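Local coordinates for protein putative NADPH:quinone reductase (Bacillus thuringiensis, PDB 3GMS) that probably reduces quinones with NADPH, as a member of the medium-chain dehydrogenase/reductase superfamily, although its function has not been established, at residues Glu138-Gln143 with Ala214-Asp219; Phe231-Arg234 with His238-Thr241. All blocks are in the same frame, centred on the assembly; numbering follows the deposited sequence.

Overall arrangement
Both contacts lie on the parallel six-stranded sheet of the Rossmann-type domain, which probably binds NADPH; their centres are about 8 Å apart. Interaction 1 covers one face of strand 214-219 with the chain that follows helix 127-139. Interaction 2 lies mostly on the other face, where Leu233 touches Ala217, whose CB points away from 138-143. Strands 214-219 and 237-241 are neighbours, joined by a probable hydrogen bond from Leu240 N to Ala217 O at 2.8 Å. Asp215 OD1 and Arg234 NE form a salt bridge of 2.7 Å, and His238 CE1 packs 3.4 Å from Thr139 O.

Interaction 1. Residues Glu138-Gln143 with Ala214-Asp219; sequences ETLNLQ and ADAAID
Leu140 and Leu142 pack on Ala216 from one face of the sheet, and between them they meet its CB with three methyl groups. From Leu140, CD1 lies 3.9 Å from Ala216 CB, with CD2 close beside it. From Leu142, only CD2 takes part, its distance to Ala216 CB being 3.9 Å. Leu140 carries more of the contact. With CG anti to the carbonyl carbon (chi1 -60°) and CD1 extended away from CA (chi2 171°), Leu140 CD1 reaches Ile218, meeting its CD1 at 3.7 Å and touching its CG1 as well. These two side chains cross obliquely, one branch tip against the end of the other chain. All of this is apolar; no hydrogen bond joins the segments. Asn141, with positive phi (41°), is where the chain leaves helical geometry, and Gln143 NE2 bonds back to Asn141 O at 3.0 Å from above the carbonyl plane. Leu148 touches both Leu140 and Ala216, and Phe170 touches Leu142, extending the apolar layer. The arrangement is that of a Rossmann-type fold: a helix ends over one face of the parallel sheet, and its exit turn packs on the central strands 147-150 and 214-219 and reaches His238 of 237-241.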
loop_
_atom_site.group_PDB
_atom_site.type_symbol
_atom_site.label_atom_id
_atom_site.label_comp_id
_atom_site.label_asym_id
_atom_site.label_seq_id
_atom_site.Cartn_x
_atom_site.Cartn_y
_atom_site.Cartn_z
ATOM N N GLU A 138 -13.753 -5.728 5.184
ATOM C CA GLU A 138 -14.700 -4.684 5.546
ATOM C C GLU A 138 -15.419 -4.125 4.358
ATOM O O GLU A 138 -16.661 -4.170 4.313
ATOM C CB GLU A 138 -14.014 -3.589 6.377
ATOM C CG GLU A 138 -13.546 -4.104 7.714
ATOM C CD GLU A 138 -13.170 -2.995 8.693
ATOM O OE1 GLU A 138 -13.544 -1.809 8.479
ATOM O OE2 GLU A 138 -12.494 -3.331 9.687
ATOM N N THR A 139 -14.675 -3.609 3.381
ATOM C CA THR A 139 -15.286 -2.865 2.295
ATOM C C THR A 139 -16.071 -3.819 1.385
ATOM O O THR A 139 -17.214 -3.544 1.000
ATOM C CB THR A 139 -14.226 -2.127 1.452
ATOM O OG1 THR A 139 -13.168 -1.618 2.318
ATOM C CG2 THR A 139 -14.905 -1.007 0.657
ATOM N N LEU A 140 -15.468 -4.956 1.081
ATOM C CA LEU A 140 -16.168 -5.993 0.318
ATOM C C LEU A 140 -16.798 -7.044 1.229
ATOM O O LEU A 140 -17.743 -7.720 0.816
ATOM C CB LEU A 140 -15.240 -6.671 -0.689
ATOM C CG LEU A 140 -14.578 -5.823 -1.773
ATOM C CD1 LEU A 140 -13.531 -6.688 -2.489
ATOM C CD2 LEU A 140 -15.577 -5.242 -2.790
ATOM N N ASN A 141 -16.278 -7.174 2.444
ATOM C CA ASN A 141 -16.691 -8.200 3.392
ATOM C C ASN A 141 -16.907 -9.557 2.705
ATOM O O ASN A 141 -18.034 -10.097 2.693
ATOM C CB ASN A 141 -17.965 -7.776 4.122
ATOM C CG ASN A 141 -18.314 -8.710 5.244
ATOM O OD1 ASN A 141 -17.469 -9.477 5.725
ATOM N ND2 ASN A 141 -19.572 -8.664 5.674
ATOM N N LEU A 142 -15.827 -10.078 2.132
ATOM C CA LEU A 142 -15.894 -11.307 1.333
ATOM C C LEU A 142 -16.277 -12.485 2.205
ATOM O O LEU A 142 -15.808 -12.646 3.335
ATOM C CB LEU A 142 -14.577 -11.591 0.619
ATOM C CG LEU A 142 -14.122 -10.559 -0.437
ATOM C CD1 LEU A 142 -12.622 -10.805 -0.727
ATOM C CD2 LEU A 142 -14.997 -10.581 -1.702
ATOM N N GLN A 143 -17.103 -13.342 1.626
ATOM C CA GLN A 143 -17.603 -14.527 2.305
ATOM C C GLN A 143 -16.880 -15.748 1.795
ATOM O O GLN A 143 -16.279 -15.723 0.723
ATOM C CB GLN A 143 -19.124 -14.675 2.061
ATOM C CG GLN A 143 -19.977 -13.564 2.701
ATOM C CD GLN A 143 -19.673 -13.352 4.184
ATOM O OE1 GLN A 143 -19.844 -14.252 5.012
ATOM N NE2 GLN A 143 -19.222 -12.151 4.527
ATOM N N ALA A 214 -18.009 -13.013 -11.491
ATOM C CA ALA A 214 -17.409 -12.988 -10.170
ATOM C C ALA A 214 -18.262 -12.184 -9.200
ATOM O O ALA A 214 -19.136 -11.434 -9.628
ATOM C CB ALA A 214 -16.009 -12.366 -10.259
ATOM N N ASP A 215 -17.963 -12.335 -7.908
ATOM C CA ASP A 215 -18.677 -11.663 -6.840
ATOM C C ASP A 215 -18.191 -10.250 -6.581
ATOM O O ASP A 215 -19.003 -9.385 -6.269
ATOM C CB ASP A 215 -18.618 -12.462 -5.562
ATOM C CG ASP A 215 -19.267 -13.825 -5.711
ATOM O OD1 ASP A 215 -20.505 -13.872 -5.898
ATOM O OD2 ASP A 215 -18.538 -14.831 -5.696
ATOM N N ALA A 216 -16.880 -10.029 -6.706
ATOM C CA ALA A 216 -16.287 -8.726 -6.419
ATOM C C ALA A 216 -15.053 -8.504 -7.289
ATOM O O ALA A 216 -14.451 -9.477 -7.806
ATOM C CB ALA A 216 -15.933 -8.620 -4.945
ATOM N N ALA A 217 -14.685 -7.244 -7.487
ATOM C CA ALA A 217 -13.502 -6.917 -8.273
ATOM C C ALA A 217 -12.788 -5.711 -7.685
ATOM O O ALA A 217 -13.443 -4.790 -7.162
ATOM C CB ALA A 217 -13.845 -6.650 -9.711
ATOM N N ILE A 218 -11.458 -5.757 -7.741
ATOM C CA ILE A 218 -10.622 -4.640 -7.268
ATOM C C ILE A 218 -9.792 -4.175 -8.442
ATOM O O ILE A 218 -8.955 -4.933 -8.957
ATOM C CB ILE A 218 -9.773 -5.045 -6.024
ATOM C CG1 ILE A 218 -10.734 -5.434 -4.887
ATOM C CG2 ILE A 218 -8.835 -3.863 -5.612
ATOM C CD1 ILE A 218 -10.084 -5.756 -3.540
ATOM N N ASP A 219 -10.069 -2.941 -8.861
ATOM C CA ASP A 219 -9.404 -2.299 -9.999
ATOM C C ASP A 219 -8.335 -1.291 -9.544
ATOM O O ASP A 219 -8.624 -0.373 -8.755
ATOM C CB ASP A 219 -10.476 -1.634 -10.855
ATOM C CG ASP A 219 -9.915 -0.806 -12.018
ATOM O OD1 ASP A 219 -8.909 -1.186 -12.643
ATOM O OD2 ASP A 219 -10.544 0.225 -12.331
#

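Interaction 2. Residues Phe231-Arg234 with His238-Thr241; sequences FSLR and HFLT
Leu233 reaches across to the backbone carbonyl of His238 and the CB of Phe239 with one methyl group. Starting at the backbone, its CB points toward strand 237-241, and CG is set anti to the carbonyl carbon, beside the backbone N (chi1 -58°). From CG the side chain forks. Leu233 CD1 is the branch that spans the contact: it lies 3.8 Å from His238 O, close to His238 C as well. The same Leu233 CD1 meets Phe239 CB at 3.9 Å. It stands at the edge of the Phe239 ring, near the ring plane, and not over a face. The segments belong to one beta-alpha-beta crossover of the Rossmann-type domain, in which strand 214-219 leads through helix 223-231 and the short strand 233-234 into strand 237-241. The second branch, Leu233 CD2, turns to the preceding strand: it is 3.5 Å from Ala216 C and also packs on the CB atoms of Ala214 and Ala217. Val261 adds a further apolar neighbour to Leu233. The Phe239 side chain also touches Ile255 of helix 252-257. The CB of His238 points away from Leu233, and its NE2 hydrogen-bonds to Asn264 OD1 on the next strand.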
loop_
_atom_site.group_PDB
_atom_site.type_symbol
_atom_site.label_atom_id
_atom_site.label_comp_id
_atom_site.label_asym_id
_atom_site.label_seq_id
_atom_site.Cartn_x
_atom_site.Cartn_y
_atom_site.Cartn_z
ATOM N N PHE A 231 -17.501 -5.361 -15.766
ATOM C CA PHE A 231 -18.438 -6.186 -16.538
ATOM C C PHE A 231 -18.274 -7.685 -16.355
ATOM O O PHE A 231 -19.143 -8.475 -16.790
ATOM C CB PHE A 231 -18.362 -5.794 -18.008
ATOM C CG PHE A 231 -19.249 -4.627 -18.359
ATOM C CD1 PHE A 231 -18.863 -3.326 -18.041
ATOM C CD2 PHE A 231 -20.470 -4.833 -19.015
ATOM C CE1 PHE A 231 -19.672 -2.217 -18.374
ATOM C CE2 PHE A 231 -21.302 -3.742 -19.352
ATOM C CZ PHE A 231 -20.907 -2.429 -19.026
ATOM N N SER A 232 -17.181 -8.120 -15.728
ATOM C CA SER A 232 -17.016 -9.544 -15.438
ATOM C C SER A 232 -17.637 -9.946 -14.109
ATOM O O SER A 232 -17.504 -11.081 -13.659
ATOM C CB SER A 232 -15.541 -9.963 -15.506
ATOM O OG SER A 232 -14.950 -9.560 -16.726
ATOM N N LEU A 233 -18.321 -9.016 -13.460
ATOM C CA LEU A 233 -19.036 -9.358 -12.223
ATOM C C LEU A 233 -20.486 -9.734 -12.455
ATOM O O LEU A 233 -21.109 -9.234 -13.387
ATOM C CB LEU A 233 -19.042 -8.155 -11.270
ATOM C CG LEU A 233 -17.624 -7.718 -10.953
ATOM C CD1 LEU A 233 -17.693 -6.424 -10.144
ATOM C CD2 LEU A 233 -16.914 -8.815 -10.217
ATOM N N ARG A 234 -21.024 -10.543 -11.553
ATOM C CA ARG A 234 -22.447 -10.846 -11.531
ATOM C C ARG A 234 -23.234 -9.558 -11.265
ATOM O O ARG A 234 -22.681 -8.595 -10.691
ATOM C CB ARG A 234 -22.755 -11.907 -10.474
ATOM C CG ARG A 234 -22.528 -11.497 -9.005
ATOM C CD ARG A 234 -22.917 -12.622 -8.090
ATOM N NE ARG A 234 -22.586 -12.358 -6.688
ATOM C CZ ARG A 234 -23.214 -11.492 -5.883
ATOM N NH1 ARG A 234 -24.226 -10.758 -6.328
ATOM N NH2 ARG A 234 -22.811 -11.356 -4.618
ATOM N N HIS A 238 -19.827 -6.412 -6.490
ATOM C CA HIS A 238 -19.282 -5.195 -5.909
ATOM C C HIS A 238 -17.945 -4.882 -6.584
ATOM O O HIS A 238 -16.994 -5.691 -6.507
ATOM C CB HIS A 238 -19.129 -5.390 -4.407
ATOM C CG HIS A 238 -18.998 -4.101 -3.630
ATOM N ND1 HIS A 238 -19.032 -4.049 -2.250
ATOM C CD2 HIS A 238 -18.819 -2.821 -4.047
ATOM C CE1 HIS A 238 -18.894 -2.793 -1.852
ATOM N NE2 HIS A 238 -18.761 -2.029 -2.926
ATOM N N PHE A 239 -17.875 -3.707 -7.217
ATOM C CA PHE A 239 -16.682 -3.238 -7.934
ATOM C C PHE A 239 -16.043 -2.150 -7.075
ATOM O O PHE A 239 -16.735 -1.215 -6.619
ATOM C CB PHE A 239 -17.079 -2.661 -9.272
ATOM C CG PHE A 239 -15.940 -2.077 -10.071
ATOM C CD1 PHE A 239 -15.050 -2.909 -10.744
ATOM C CD2 PHE A 239 -15.785 -0.700 -10.186
ATOM C CE1 PHE A 239 -14.026 -2.375 -11.521
ATOM C CE2 PHE A 239 -14.766 -0.143 -10.970
ATOM C CZ PHE A 239 -13.859 -0.993 -11.628
ATOM N N LEU A 240 -14.754 -2.307 -6.817
ATOM C CA LEU A 240 -14.038 -1.335 -5.971
ATOM C C LEU A 240 -12.765 -0.837 -6.671
ATOM O O LEU A 240 -11.977 -1.651 -7.158
ATOM C CB LEU A 240 -13.715 -1.988 -4.633
ATOM C CG LEU A 240 -13.114 -1.135 -3.514
ATOM C CD1 LEU A 240 -14.196 -0.162 -2.970
ATOM C CD2 LEU A 240 -12.621 -2.057 -2.416
ATOM N N THR A 241 -12.538 0.476 -6.750
ATOM C CA THR A 241 -11.275 0.913 -7.322
ATOM C C THR A 241 -10.313 1.269 -6.188
ATOM O O THR A 241 -10.740 1.794 -5.133
ATOM C CB THR A 241 -11.381 2.077 -8.309
ATOM O OG1 THR A 241 -11.837 3.241 -7.625
ATOM C CG2 THR A 241 -12.350 1.776 -9.422
#